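Local coordinates for putative ferritin-like diiron-carboxylate protein TM1526 (Thermotoga maritima, PDB 1VJX), which is of unknown function but belongs to the rubrerythrin family of ferritin-like proteins and may act as a diiron-carboxylate oxidoreductase, at residues A[35-40]-A[94-100]. Residues are numbered along the deposited sequence; the frame is centred on the assembly and turned at random.
Sequences ELSEHF and LRRKDLT
His39 reaches from the type I turn Leu36–His39, at the C-terminal part of helix 15-36, into the bend of loop 94-100, making a mixed surface contact, of leucine methyls and an imidazole against loop carbonyls, at one end of the ferritin-like helical bundle, just before helix 101-125 begins. The imidazole, with CG anti to its own carbonyl carbon (chi1 -66°), stands out from the turn and is met on two sides. Over one face lies the CD1 methyl of Leu99, a CH-pi contact 3.5 Å from the ring centroid and 24° off the normal. In the plane of the ring, two loop carbonyls approach its edge: NE2 gives a weak, bent hydrogen bond to Leu94 O (3.2 Å, 121°), while CE1 lies 3.0 Å from Arg96 O, a close carbon-to-oxygen contact and not a hydrogen bond. Leu94 packs its two methyls against the helical side, CD2 on Leu36 CD2 at 3.7 Å and CD1 equally near CB and OE1 of Glu35, whose carboxylate forms a salt bridge with Arg31. Farther along, the Phe40 ring turns its edge to the Thr100 backbone, CZ to C 3.8 Å. Leu36, Phe40 and Leu99 all also touch Val104 of helix 101-125, which joins this contact to the bundle. An alanine in place of His39 would probably leave Leu99 CD1 without its aromatic face and Leu94 O without this donor, opening a gap between turn and loop. With a single weak hydrogen bond across it, the contact appears to depend on leucine packing together with the fit of the imidazole, whose CE1 and NE2 edge the two carbonyl oxygens would probably make more positive.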
loop_
_atom_site.group_PDB
_atom_site.type_symbol
_atom_site.label_atom_id
_atom_site.label_comp_id
_atom_site.label_asym_id
_atom_site.label_seq_id
_atom_site.Cartn_x
_atom_site.Cartn_y
_atom_site.Cartn_z
ATOM N N GLU A 35 0.607 -3.282 13.849
ATOM C CA GLU A 35 1.550 -2.831 14.882
ATOM C C GLU A 35 1.188 -1.441 15.444
ATOM O O GLU A 35 1.316 -1.213 16.643
ATOM C CB GLU A 35 2.995 -2.827 14.350
ATOM C CG GLU A 35 3.611 -4.230 14.216
ATOM C CD GLU A 35 4.952 -4.282 13.456
ATOM O OE1 GLU A 35 5.029 -3.850 12.277
ATOM O OE2 GLU A 35 5.937 -4.780 14.030
ATOM N N LEU A 36 0.738 -0.517 14.592
ATOM C CA LEU A 36 0.322 0.803 15.068
ATOM C C LEU A 36 -0.840 0.694 16.044
ATOM O O LEU A 36 -0.951 1.501 16.994
ATOM C CB LEU A 36 -0.105 1.717 13.917
ATOM C CG LEU A 36 0.929 2.399 13.020
ATOM C CD1 LEU A 36 0.171 3.318 12.078
ATOM C CD2 LEU A 36 1.955 3.192 13.806
ATOM N N SER A 37 -1.712 -0.292 15.809
ATOM C CA SER A 37 -2.897 -0.470 16.636
ATOM C C SER A 37 -2.540 -0.817 18.082
ATOM O O SER A 37 -3.377 -0.746 18.970
ATOM C CB SER A 37 -3.799 -1.541 16.039
ATOM O OG SER A 37 -3.322 -2.835 16.339
ATOM N N GLU A 38 -1.300 -1.214 18.316
ATOM C CA GLU A 38 -0.832 -1.494 19.664
ATOM C C GLU A 38 -0.513 -0.228 20.410
ATOM O O GLU A 38 -0.290 -0.298 21.580
ATOM C CB GLU A 38 0.447 -2.337 19.622
ATOM C CG GLU A 38 0.268 -3.810 19.290
ATOM C CD GLU A 38 1.543 -4.449 18.719
ATOM O OE1 GLU A 38 2.554 -3.727 18.468
ATOM O OE2 GLU A 38 1.514 -5.677 18.468
ATOM N N HIS A 39 -0.453 0.913 19.725
ATOM C CA HIS A 39 -0.060 2.179 20.331
ATOM C C HIS A 39 -1.260 3.060 20.715
ATOM O O HIS A 39 -1.084 4.092 21.363
ATOM C CB HIS A 39 0.874 2.943 19.379
ATOM C CG HIS A 39 2.195 2.263 19.169
ATOM N ND1 HIS A 39 3.323 2.565 19.908
ATOM C CD2 HIS A 39 2.553 1.265 18.328
ATOM C CE1 HIS A 39 4.317 1.787 19.523
ATOM N NE2 HIS A 39 3.877 0.986 18.568
ATOM N N PHE A 40 -2.460 2.618 20.308
ATOM C CA PHE A 40 -3.686 3.427 20.292
ATOM C C PHE A 40 -4.902 2.644 20.746
ATOM O O PHE A 40 -4.820 1.452 20.990
ATOM C CB PHE A 40 -3.892 4.043 18.912
ATOM C CG PHE A 40 -2.813 4.976 18.553
ATOM C CD1 PHE A 40 -2.722 6.208 19.196
ATOM C CD2 PHE A 40 -1.807 4.595 17.659
ATOM C CE1 PHE A 40 -1.674 7.075 18.912
ATOM C CE2 PHE A 40 -0.759 5.449 17.356
ATOM C CZ PHE A 40 -0.692 6.702 17.972
ATOM N N LEU A 94 8.328 2.072 16.374
ATOM C CA LEU A 94 7.299 1.169 16.887
ATOM C C LEU A 94 7.696 0.472 18.184
ATOM O O LEU A 94 6.875 -0.200 18.802
ATOM C CB LEU A 94 6.917 0.113 15.847
ATOM C CG LEU A 94 6.264 0.597 14.544
ATOM C CD1 LEU A 94 5.888 -0.607 13.732
ATOM C CD2 LEU A 94 5.048 1.451 14.746
ATOM N N ARG A 95 8.944 0.636 18.598
ATOM C CA ARG A 95 9.410 0.146 19.884
ATOM C C ARG A 95 8.980 1.126 21.006
ATOM O O ARG A 95 8.847 0.732 22.173
ATOM C CB ARG A 95 10.940 0.014 19.844
ATOM C CG ARG A 95 11.481 -1.299 20.318
ATOM C CD ARG A 95 12.925 -1.560 19.882
ATOM N NE ARG A 95 12.981 -2.128 18.535
ATOM C CZ ARG A 95 13.610 -3.270 18.191
ATOM N NH1 ARG A 95 14.300 -3.997 19.096
ATOM N NH2 ARG A 95 13.550 -3.678 16.918
ATOM N N ARG A 96 8.780 2.396 20.642
ATOM C CA ARG A 96 8.503 3.469 21.597
ATOM C C ARG A 96 7.146 3.303 22.250
ATOM O O ARG A 96 6.257 2.707 21.677
ATOM C CB ARG A 96 8.623 4.847 20.938
ATOM C CG ARG A 96 10.064 5.351 20.874
ATOM C CD ARG A 96 10.364 6.365 19.763
ATOM N NE ARG A 96 9.305 7.360 19.544
ATOM C CZ ARG A 96 9.154 8.502 20.209
ATOM N NH1 ARG A 96 9.987 8.849 21.197
ATOM N NH2 ARG A 96 8.146 9.302 19.893
ATOM N N LYS A 97 7.014 3.808 23.471
ATOM C CA LYS A 97 5.809 3.610 24.261
ATOM C C LYS A 97 4.994 4.898 24.400
ATOM O O LYS A 97 3.953 4.897 25.067
ATOM C CB LYS A 97 6.201 3.051 25.640
ATOM C CG LYS A 97 6.781 1.630 25.624
ATOM C CD LYS A 97 7.249 1.234 27.009
ATOM C CE LYS A 97 7.942 -0.122 27.038
ATOM N NZ LYS A 97 8.781 -0.314 28.271
ATOM N N ASP A 98 5.462 5.973 23.757
ATOM C CA ASP A 98 4.848 7.309 23.860
ATOM C C ASP A 98 4.584 7.955 22.510
ATOM O O ASP A 98 4.695 9.177 22.374
ATOM C CB ASP A 98 5.757 8.250 24.650
ATOM C CG ASP A 98 7.125 8.390 24.026
ATOM O OD1 ASP A 98 7.370 7.750 22.990
ATOM O OD2 ASP A 98 8.040 9.084 24.511
ATOM N N LEU A 99 4.234 7.156 21.510
ATOM C CA LEU A 99 4.032 7.684 20.182
ATOM C C LEU A 99 2.768 8.546 20.134
ATOM O O LEU A 99 1.742 8.191 20.720
ATOM C CB LEU A 99 3.930 6.543 19.164
ATOM C CG LEU A 99 5.172 5.665 18.938
ATOM C CD1 LEU A 99 4.863 4.649 17.852
ATOM C CD2 LEU A 99 6.393 6.469 18.532
ATOM N N THR A 100 2.865 9.681 19.437
ATOM C CA THR A 100 1.711 10.525 19.158
ATOM C C THR A 100 1.028 10.068 17.871
ATOM O O THR A 100 1.660 9.504 16.980
ATOM C CB THR A 100 2.113 12.017 19.027
ATOM O OG1 THR A 100 2.934 12.224 17.875
ATOM C CG2 THR A 100 2.991 12.480 20.198
#